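Local coordinates for protein SAM-dependent methyltransferase (Thiobacillus denitrificans, PDB 5EPE) that binds S-adenosyl-L-homocysteine and probably transfers methyl groups from S-adenosylmethionine to a substrate, as a member of the Rossmann-like methyltransferase family, at residues A[4-7]-A[8-12]; A[47-50]-A[51-55]; A[158-161]-A[162-165]; A[202-205]-A[206-210]. All coordinates share one frame; numbering follows the deposited sequence. Where two conformers were deposited one is given.

Contact 1 of 4, residues A[4-7]-A[8-12]; sequences PRIF and NITES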
loop_
_atom_site.group_PDB
_atom_site.type_symbol
_atom_site.label_atom_id
_atom_site.label_comp_id
_atom_site.label_asym_id
_atom_site.label_seq_id
_atom_site.Cartn_x
_atom_site.Cartn_y
_atom_site.Cartn_z
ATOM N N PRO A 4 32.806 -20.207 -25.353
ATOM C CA PRO A 4 31.942 -20.281 -26.536
ATOM C C PRO A 4 32.054 -19.059 -27.458
ATOM O O PRO A 4 32.312 -17.927 -27.030
ATOM C CB PRO A 4 30.527 -20.333 -25.948
ATOM C CG PRO A 4 30.717 -20.877 -24.567
ATOM C CD PRO A 4 32.029 -20.271 -24.099
ATOM N N ARG A 5 31.815 -19.326 -28.726
ATOM C CA ARG A 5 32.121 -18.384 -29.783
ATOM C C ARG A 5 31.355 -17.082 -29.661
ATOM O O ARG A 5 31.871 -16.024 -30.012
ATOM C CB ARG A 5 31.806 -19.030 -31.121
ATOM C CG ARG A 5 32.238 -18.226 -32.329
ATOM C CD ARG A 5 32.036 -19.054 -33.600
ATOM N NE ARG A 5 32.108 -18.139 -34.737
ATOM C CZ ARG A 5 31.187 -17.960 -35.672
ATOM N NH1 ARG A 5 31.446 -17.040 -36.612
ATOM N NH2 ARG A 5 30.058 -18.689 -35.729
ATOM N N ILE A 6 30.112 -17.181 -29.205
ATOM C CA ILE A 6 29.260 -16.036 -29.073
ATOM C C ILE A 6 29.813 -14.973 -28.122
ATOM O O ILE A 6 29.601 -13.793 -28.356
ATOM C CB ILE A 6 27.856 -16.424 -28.577
ATOM C CG1 ILE A 6 26.860 -15.258 -28.798
ATOM C CG2 ILE A 6 27.858 -16.887 -27.105
ATOM C CD1 ILE A 6 26.096 -15.400 -30.092
ATOM N N PHE A 7 30.479 -15.391 -27.041
ATOM C CA PHE A 7 31.105 -14.438 -26.126
ATOM C C PHE A 7 32.239 -13.741 -26.786
ATOM O O PHE A 7 32.404 -12.581 -26.557
ATOM C CB PHE A 7 31.620 -15.110 -24.849
ATOM C CG PHE A 7 30.525 -15.701 -24.051
ATOM C CD1 PHE A 7 29.662 -14.867 -23.348
ATOM C CD2 PHE A 7 30.290 -17.063 -24.060
ATOM C CE1 PHE A 7 28.600 -15.393 -22.622
ATOM C CE2 PHE A 7 29.224 -17.611 -23.349
ATOM C CZ PHE A 7 28.375 -16.775 -22.631
ATOM N N ASN A 8 33.020 -14.457 -27.611
ATOM C CA ASN A 8 34.142 -13.839 -28.279
ATOM C C ASN A 8 33.605 -12.812 -29.278
ATOM O O ASN A 8 34.169 -11.729 -29.406
ATOM C CB ASN A 8 35.092 -14.885 -28.928
ATOM C CG ASN A 8 35.963 -15.620 -27.906
ATOM O OD1 ASN A 8 36.421 -15.050 -26.904
ATOM N ND2 ASN A 8 36.248 -16.883 -28.179
ATOM N N ILE A 9 32.494 -13.115 -29.935
ATOM C CA ILE A 9 31.897 -12.183 -30.894
ATOM C C ILE A 9 31.332 -10.904 -30.210
ATOM O O ILE A 9 31.576 -9.803 -30.647
ATOM C CB ILE A 9 30.761 -12.862 -31.667
ATOM C CG1 ILE A 9 31.359 -13.888 -32.664
ATOM C CG2 ILE A 9 29.924 -11.839 -32.419
ATOM C CD1 ILE A 9 30.334 -14.853 -33.230
ATOM N N THR A 10 30.587 -11.100 -29.129
ATOM C CA THR A 10 29.893 -10.049 -28.460
ATOM C C THR A 10 30.858 -9.093 -27.753
ATOM O O THR A 10 30.611 -7.885 -27.697
ATOM C CB THR A 10 28.949 -10.740 -27.443
ATOM O OG1 THR A 10 27.948 -11.420 -28.233
ATOM C CG2 THR A 10 28.326 -9.799 -26.618
ATOM N N GLU A 11 31.935 -9.656 -27.172
ATOM C CA GLU A 11 32.852 -8.877 -26.350
ATOM C C GLU A 11 34.221 -8.625 -26.967
ATOM O O GLU A 11 35.141 -8.182 -26.278
ATOM C CB GLU A 11 32.970 -9.531 -24.995
ATOM C CG GLU A 11 31.627 -9.487 -24.257
ATOM C CD GLU A 11 31.690 -9.757 -22.777
ATOM O OE1 GLU A 11 30.663 -10.188 -22.231
ATOM O OE2 GLU A 11 32.729 -9.557 -22.156
ATOM N N SER A 12 34.328 -8.800 -28.275
ATOM C CA SER A 12 35.645 -8.683 -28.952
ATOM C C SER A 12 36.237 -7.260 -28.829
ATOM O O SER A 12 37.446 -7.079 -28.967
ATOM C CB SER A 12 35.574 -9.048 -30.443
ATOM O OG SER A 12 34.613 -8.237 -31.131
#

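Contact 2 of 4, residues A[47-50]-A[51-55]; sequences SGEM and LCTWA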
loop_
_atom_site.group_PDB
_atom_site.type_symbol
_atom_site.label_atom_id
_atom_site.label_comp_id
_atom_site.label_asym_id
_atom_site.label_seq_id
_atom_site.Cartn_x
_atom_site.Cartn_y
_atom_site.Cartn_z
ATOM N N SER A 47 40.864 -9.502 -20.878
ATOM C CA SER A 47 41.755 -8.854 -21.835
ATOM C C SER A 47 42.902 -8.105 -21.122
ATOM O O SER A 47 43.570 -7.255 -21.727
ATOM C CB SER A 47 40.957 -7.993 -22.829
ATOM O OG SER A 47 40.128 -8.814 -23.660
ATOM N N GLY A 48 43.100 -8.439 -19.838
ATOM C CA GLY A 48 44.246 -8.019 -19.054
ATOM C C GLY A 48 44.218 -6.575 -18.670
ATOM O O GLY A 48 45.242 -6.037 -18.279
ATOM N N GLU A 49 43.044 -5.938 -18.722
ATOM C CA GLU A 49 43.017 -4.503 -18.522
ATOM C C GLU A 49 43.431 -4.132 -17.083
ATOM O O GLU A 49 44.160 -3.129 -16.867
ATOM C CB GLU A 49 41.673 -3.904 -18.890
ATOM C CG GLU A 49 41.675 -2.380 -18.897
ATOM C CD GLU A 49 42.427 -1.731 -20.075
ATOM O OE1 GLU A 49 42.954 -2.446 -20.966
ATOM O OE2 GLU A 49 42.456 -0.452 -20.122
HETATM N N MSE A 50 42.979 -4.915 -16.117
HETATM C CA MSE A 50 43.322 -4.654 -14.728
HETATM C C MSE A 50 44.828 -4.761 -14.494
HETATM O O MSE A 50 45.434 -3.833 -14.006
HETATM C CB MSE A 50 42.573 -5.651 -13.823
HETATM C CG MSE A 50 42.834 -5.245 -12.394
HETATM SE SE MSE A 50 41.678 -6.423 -11.239
HETATM C CE MSE A 50 42.860 -7.873 -11.048
ATOM N N LEU A 51 45.420 -5.893 -14.833
ATOM C CA LEU A 51 46.882 -6.012 -14.723
ATOM C C LEU A 51 47.671 -4.966 -15.518
ATOM O O LEU A 51 48.596 -4.390 -14.964
ATOM C CB LEU A 51 47.366 -7.414 -15.093
ATOM C CG LEU A 51 46.978 -8.464 -14.071
ATOM C CD1 LEU A 51 47.338 -9.845 -14.588
ATOM C CD2 LEU A 51 47.659 -8.248 -12.722
ATOM N N CYS A 52 47.306 -4.698 -16.780
ATOM C CA CYS A 52 48.073 -3.766 -17.594
ATOM C C CYS A 52 48.028 -2.335 -17.020
ATOM O O CYS A 52 49.071 -1.675 -16.950
ATOM C CB CYS A 52 47.616 -3.749 -19.041
ATOM S SG CYS A 52 48.008 -5.313 -19.858
ATOM N N THR A 53 46.849 -1.862 -16.648
ATOM C CA THR A 53 46.706 -0.483 -16.174
ATOM C C THR A 53 47.321 -0.261 -14.802
ATOM O O THR A 53 47.926 0.785 -14.573
ATOM C CB THR A 53 45.256 0.000 -16.179
ATOM O OG1 THR A 53 44.419 -0.881 -15.402
ATOM C CG2 THR A 53 44.723 0.096 -17.609
ATOM N N TRP A 54 47.195 -1.257 -13.902
ATOM C CA TRP A 54 47.864 -1.191 -12.590
ATOM C C TRP A 54 49.384 -1.310 -12.708
ATOM O O TRP A 54 50.114 -0.688 -11.948
ATOM C CB TRP A 54 47.294 -2.241 -11.634
ATOM C CG TRP A 54 45.817 -1.978 -11.262
ATOM C CD1 TRP A 54 45.004 -0.956 -11.696
ATOM C CD2 TRP A 54 45.005 -2.808 -10.460
ATOM N NE1 TRP A 54 43.718 -1.101 -11.181
ATOM C CE2 TRP A 54 43.697 -2.235 -10.426
ATOM C CE3 TRP A 54 45.235 -3.990 -9.758
ATOM C CZ2 TRP A 54 42.651 -2.809 -9.686
ATOM C CZ3 TRP A 54 44.192 -4.547 -9.026
ATOM C CH2 TRP A 54 42.932 -3.948 -8.989
ATOM N N ALA A 55 49.869 -2.074 -13.668
ATOM C CA ALA A 55 51.312 -2.101 -13.918
ATOM C C ALA A 55 51.831 -0.675 -14.290
ATOM O O ALA A 55 52.818 -0.190 -13.723
ATOM C CB ALA A 55 51.622 -3.112 -15.019
#

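Contact 3 of 4, residues A[158-161]-A[162-165]; sequences ANTI and SDFL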
loop_
_atom_site.group_PDB
_atom_site.type_symbol
_atom_site.label_atom_id
_atom_site.label_comp_id
_atom_site.label_asym_id
_atom_site.label_seq_id
_atom_site.Cartn_x
_atom_site.Cartn_y
_atom_site.Cartn_z
ATOM N N ALA A 158 20.490 -15.256 -13.424
ATOM C CA ALA A 158 20.364 -16.111 -12.209
ATOM C C ALA A 158 19.254 -17.165 -12.443
ATOM O O ALA A 158 18.504 -17.046 -13.380
ATOM C CB ALA A 158 19.996 -15.250 -11.019
ATOM N N ASN A 159 19.131 -18.179 -11.596
ATOM C CA ASN A 159 17.975 -19.097 -11.667
ATOM C C ASN A 159 16.818 -18.669 -10.760
ATOM O O ASN A 159 15.636 -18.846 -11.096
ATOM C CB ASN A 159 18.324 -20.513 -11.217
ATOM C CG ASN A 159 19.475 -21.106 -11.960
ATOM O OD1 ASN A 159 20.408 -21.591 -11.345
ATOM N ND2 ASN A 159 19.415 -21.108 -13.265
ATOM N N THR A 160 17.170 -18.199 -9.567
ATOM C CA THR A 160 16.196 -17.795 -8.565
ATOM C C THR A 160 16.665 -16.501 -7.894
ATOM O O THR A 160 17.853 -16.116 -7.990
ATOM C CB THR A 160 15.987 -18.881 -7.478
ATOM O OG1 THR A 160 17.228 -19.148 -6.813
ATOM C CG2 THR A 160 15.530 -20.145 -8.098
ATOM N N ILE A 161 15.730 -15.856 -7.204
ATOM C CA ILE A 161 16.076 -14.661 -6.439
ATOM C C ILE A 161 17.138 -14.986 -5.392
ATOM O O ILE A 161 18.008 -14.193 -5.192
ATOM C CB ILE A 161 14.836 -13.982 -5.836
ATOM C CG1 ILE A 161 14.067 -13.319 -6.971
ATOM C CG2 ILE A 161 15.189 -12.866 -4.845
ATOM C CD1 ILE A 161 12.731 -12.724 -6.551
ATOM N N SER A 162 17.053 -16.173 -4.770
ATOM C CA SER A 162 18.015 -16.564 -3.744
ATOM C C SER A 162 19.469 -16.728 -4.243
ATOM O O SER A 162 20.361 -16.878 -3.398
ATOM C CB SER A 162 17.522 -17.833 -3.020
ATOM O OG SER A 162 17.295 -18.893 -3.916
ATOM N N ASP A 163 19.724 -16.672 -5.574
ATOM C CA ASP A 163 21.097 -16.757 -6.115
ATOM C C ASP A 163 21.939 -15.576 -5.695
ATOM O O ASP A 163 23.146 -15.715 -5.582
ATOM C CB ASP A 163 21.162 -16.887 -7.650
ATOM C CG ASP A 163 20.933 -18.301 -8.131
ATOM O OD1 ASP A 163 21.373 -19.248 -7.467
ATOM O OD2 ASP A 163 20.253 -18.497 -9.153
ATOM N N PHE A 164 21.318 -14.423 -5.462
ATOM C CA PHE A 164 22.015 -13.187 -5.067
ATOM C C PHE A 164 21.386 -12.626 -3.818
ATOM O O PHE A 164 20.290 -13.042 -3.428
ATOM C CB PHE A 164 22.006 -12.096 -6.170
ATOM C CG PHE A 164 22.580 -12.558 -7.501
ATOM C CD1 PHE A 164 23.748 -13.302 -7.566
ATOM C CD2 PHE A 164 21.942 -12.254 -8.680
ATOM C CE1 PHE A 164 24.251 -13.807 -8.783
ATOM C CE2 PHE A 164 22.471 -12.728 -9.915
ATOM C CZ PHE A 164 23.585 -13.511 -9.940
ATOM N N LEU A 165 22.104 -11.717 -3.185
ATOM C CA LEU A 165 21.654 -11.055 -1.945
ATOM C C LEU A 165 21.705 -9.554 -2.124
ATOM O O LEU A 165 22.517 -9.036 -2.900
ATOM C CB LEU A 165 22.603 -11.455 -0.806
ATOM C CG LEU A 165 22.656 -12.960 -0.474
ATOM C CD1 LEU A 165 23.666 -13.289 0.586
ATOM C CD2 LEU A 165 21.297 -13.413 0.031
HETATM O O HOH W 1 20.691 -21.657 -8.474
#

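Contact 4 of 4, residues A[202-205]-A[206-210]; sequences TMRR and WLDAN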
loop_
_atom_site.group_PDB
_atom_site.type_symbol
_atom_site.label_atom_id
_atom_site.label_comp_id
_atom_site.label_asym_id
_atom_site.label_seq_id
_atom_site.Cartn_x
_atom_site.Cartn_y
_atom_site.Cartn_z
ATOM N N THR A 202 29.026 -3.744 -31.231
ATOM C CA THR A 202 29.837 -4.849 -31.662
ATOM C C THR A 202 29.003 -5.892 -32.463
ATOM O O THR A 202 29.410 -6.338 -33.528
ATOM C CB THR A 202 30.564 -5.508 -30.485
ATOM O OG1 THR A 202 31.392 -4.514 -29.854
ATOM C CG2 THR A 202 31.488 -6.715 -30.983
HETATM N N MSE A 203 27.879 -6.290 -31.899
HETATM C CA MSE A 203 26.994 -7.244 -32.531
HETATM C C MSE A 203 26.469 -6.778 -33.848
HETATM O O MSE A 203 26.407 -7.556 -34.798
HETATM C CB MSE A 203 25.830 -7.617 -31.633
HETATM C CG MSE A 203 26.210 -8.592 -30.545
HETATM SE SE MSE A 203 24.532 -9.001 -29.484
HETATM C CE MSE A 203 24.627 -7.455 -28.477
ATOM N N ARG A 204 26.069 -5.518 -33.943
ATOM C CA ARG A 204 25.527 -5.015 -35.198
ATOM C C ARG A 204 26.559 -4.982 -36.307
ATOM O O ARG A 204 26.258 -5.391 -37.460
ATOM C CB ARG A 204 24.941 -3.596 -35.045
ATOM C CG ARG A 204 24.382 -2.982 -36.340
ATOM C CD ARG A 204 23.289 -3.872 -36.971
ATOM N NE ARG A 204 23.001 -3.404 -38.300
ATOM C CZ ARG A 204 22.062 -2.525 -38.642
ATOM N NH1 ARG A 204 21.175 -2.021 -37.791
ATOM N NH2 ARG A 204 21.984 -2.186 -39.901
ATOM N N ARG A 205 27.751 -4.478 -35.991
ATOM C CA ARG A 205 28.849 -4.473 -36.956
ATOM C C ARG A 205 29.255 -5.885 -37.363
ATOM O O ARG A 205 29.575 -6.138 -38.511
ATOM C CB ARG A 205 30.039 -3.723 -36.382
ATOM C CG ARG A 205 29.795 -2.217 -36.387
ATOM C CD ARG A 205 30.916 -1.451 -35.734
ATOM N NE ARG A 205 30.660 -0.037 -35.913
ATOM C CZ ARG A 205 31.480 0.930 -35.537
ATOM N NH1 ARG A 205 32.612 0.624 -34.961
ATOM N NH2 ARG A 205 31.146 2.209 -35.743
ATOM N N TRP A 206 29.239 -6.814 -36.425
ATOM C CA TRP A 206 29.482 -8.235 -36.774
ATOM C C TRP A 206 28.418 -8.788 -37.734
ATOM O O TRP A 206 28.727 -9.427 -38.747
ATOM C CB TRP A 206 29.563 -9.095 -35.507
ATOM C CG TRP A 206 29.908 -10.500 -35.801
ATOM C CD1 TRP A 206 31.154 -11.033 -35.920
ATOM C CD2 TRP A 206 28.977 -11.549 -36.046
ATOM N NE1 TRP A 206 31.052 -12.391 -36.202
ATOM C CE2 TRP A 206 29.719 -12.720 -36.297
ATOM C CE3 TRP A 206 27.575 -11.614 -36.075
ATOM C CZ2 TRP A 206 29.103 -13.949 -36.544
ATOM C CZ3 TRP A 206 26.955 -12.863 -36.330
ATOM C CH2 TRP A 206 27.722 -13.997 -36.558
ATOM N N LEU A 207 27.178 -8.496 -37.433
ATOM C CA LEU A 207 26.035 -8.961 -38.216
ATOM C C LEU A 207 26.034 -8.439 -39.652
ATOM O O LEU A 207 25.837 -9.215 -40.622
ATOM C CB LEU A 207 24.792 -8.521 -37.480
ATOM C CG LEU A 207 23.510 -9.273 -37.632
ATOM C CD1 LEU A 207 23.621 -10.792 -37.461
ATOM C CD2 LEU A 207 22.608 -8.703 -36.534
ATOM N N ASP A 208 26.348 -7.156 -39.794
ATOM C CA ASP A 208 26.504 -6.513 -41.089
ATOM C C ASP A 208 27.569 -7.224 -41.882
ATOM O O ASP A 208 27.411 -7.380 -43.071
ATOM C CB ASP A 208 26.937 -5.052 -40.935
ATOM C CG ASP A 208 25.812 -4.122 -40.412
ATOM O OD1 ASP A 208 24.627 -4.581 -40.313
ATOM O OD2 ASP A 208 26.119 -2.917 -40.100
ATOM N N ALA A 209 28.655 -7.640 -41.236
ATOM C CA ALA A 209 29.734 -8.345 -41.930
ATOM C C ALA A 209 29.510 -9.843 -42.156
ATOM O O ALA A 209 30.174 -10.433 -43.025
ATOM C CB ALA A 209 31.043 -8.161 -41.192
ATOM N N ASN A 210 28.642 -10.479 -41.372
ATOM C CA ASN A 210 28.504 -11.945 -41.368
ATOM C C ASN A 210 27.050 -12.387 -41.550
ATOM O O ASN A 210 26.539 -13.184 -40.760
ATOM C CB ASN A 210 29.082 -12.492 -40.068
ATOM C CG ASN A 210 30.568 -12.220 -39.928
ATOM O OD1 ASN A 210 31.366 -12.984 -40.434
ATOM N ND2 ASN A 210 30.948 -11.116 -39.295
#

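Contact 1 of 4, residues A[4-7]-A[8-12]
One face of the R5 guanidinium carries CD1 of I9, which sits 3.9 Å above the plane and toward its rim, while the ring of F7 takes CG2 of its neighbour I6 on one face and CG of P4 at its edge. These groups line the short helix 5-11, with P4 at its N-cap, near the amino terminus of a Rossmann-like methyltransferase. R5 and I9 are one turn apart; an extended arginine with CG anti to the backbone N (chi1 -173°) passes the isoleucine, R5 CG lying 4.0 Å from I9 CD1. Arginine suits this place because its chain can run past I9 while its guanidinium end reaches W206 and NH1 forms a salt bridge with D213. The polar residues turn elsewhere: N8 bonds through OD1 to S68 OG, and E11 is hydrogen-bonded by OE1 to Y195 OH and by OE2 to ND1 of H17, a residue that binds S-adenosyl-L-homocysteine. Backbone bonds I9 N to R5 O and E11 N to F7 O, each 3.0 Å, carry the helix along. T10, buried, satisfies its hydroxyl within the helix: OG1 donates to I6 O at 2.9 Å, and T10 N reaches the same oxygen from the opposite face of the carbonyl plane.

Contact 2 of 4, residues A[47-50]-A[51-55]
M50 presses densely on the indole of W54: M50 CG stands 3.4 Å from the centroid of the six-membered ring, only 3° off its normal, a CH-pi contact over the face. The selenium of this selenomethionine lies obliquely to the same ring, with SE 3.6 Å from W54 CH2, a Met-aromatic contact. CG anti to N (chi1 -174°) sets M50 CG over the ring, and the turn about the CG-SE bond directs only the terminal methyl. A long, pliable side chain suits a broad indole; L25 touches M50, and its carbonyl oxygen is hydrogen-bonded to W54 NE1. M50 and W54 belong to helix 49-58 of the beta-alpha-beta unit 39-43, 49-58, 61-66, the first crossover of the Rossmann-like fold. G48 is the N-cap of helix 49-58; a positive phi of 73° comes easily without a side chain, and G48 O receives C52 N at 2.9 Å. The other flank, polar and also buried, has no solvent side and a narrower side-chain touch: E49 and T53 cross at about a right angle, closest at OE2 and CG2, 3.4 Å apart, while E49 OE1 forms a salt bridge with R78. T53 OG1 donates to E49 O at 2.7 Å, sharing that oxygen with T53 N.

Contact 3 of 4, residues A[158-161]-A[162-165]
The carboxylate of D163 turns back over the start of its own loop, and one oxygen grips two successive backbone amides. N159 N donates to D163 OD2 at 2.7 Å, nearly in line with the C-O bond, whereas T160 N, at 3.1 Å from the same OD2, comes from above the carboxylate plane. Two N-H groups on one oxygen fix the rotation of the acid and would probably favour its charged form. The side chains of N159 and D163 cross obliquely, amide and carboxylate planes 65° apart, and do not bond directly; a water bridges them, donating hydrogen bonds to N159 OD1 and to D163 OD1, the latter at 2.7 Å. Asparagine suits this exposed place because its carbonyl can accept from solvent. D163 OD1 also meets R175 of a second subunit in a salt bridge.

Beside the acid, T160 and S162 bring their hydroxyls together: T160 OG1 donates to S162 OG at 2.9 Å, both oxygens lying between backbone N and carbonyl carbon (chi1 60° and 57°). S162 OG is in turn bonded to E228 of a third subunit. Small A158 packs its CB against CE2 of F164 at 3.7 Å, meeting the ring obliquely, while the same ring stands edge-to-face with W143.

The backbone closes the turn with D163 N to T160 O at 3.1 Å and a weak bond from F164 N to I161 O. This is a short 3-10 turn between helices 150-155 and 167-177, held by an aspartate bonded back to preceding amides, at a site where two other subunits meet the chain.

Contact 4 of 4, residues A[202-205]-A[206-210]
R204 and D208 meet one helical turn apart in a salt bridge: NE donates to D208 OD1 at 2.8 Å, almost straight at 175°. The oxygen lies at the edge of the guanidinium, in its plane, and is approached on the syn side, somewhat out of the carboxylate plane; the two planes stand 86° apart. With CG anti to the backbone N and a bend at chi2 (57°), the arginine brings NE round to the acid. Its two terminal nitrogens serve a fourth subunit, where NH1 forms a salt bridge with D180 and NH2 bonds to the carbonyl of A247. Arginine, with three donor nitrogens, suits a place between an intrahelical acid and another chain.

D208 N to R204 O, 2.9 Å, ties the two residues together, and L207 N to M203 O continues the helix beside them. On the inner side W206, a broad, largely hydrophobic indole, packs on V219, L215 and, from helix 5-11, R5 and I9. N210 leaves helical geometry, and its ND2, 3.3 Å above one face of the W206 indole, donates to W206 O at 2.8 Å. This is the C-terminal end of helix 189-209, with an i to i+4 salt bridge facing the subunit interface and an asparagine closing the last turn.

Contact 2 is the buried one, in the first beta-alpha-beta unit of the Rossmann-like core, and its chemistry is mainly a thioether-type side chain (here selenomethionine) packed on an indole. Contacts 1 and 4 are partly buried and belong together: helices 5-11 and 189-209 pack on each other, with I9 against W206, their centres about 12 Å apart. Contact 3 lies outside regular helices, about 31 Å between centres from contact 2 and across the middle of the chain. Contact 3 offers an acid, D163, and contact 4 an arginine, R204, to opposite charges on other subunits. No other chain touches contacts 1 and 2, where the side chains of E11 and E49 come, by nearest atoms, to about 6 Å from S-adenosyl-L-homocysteine.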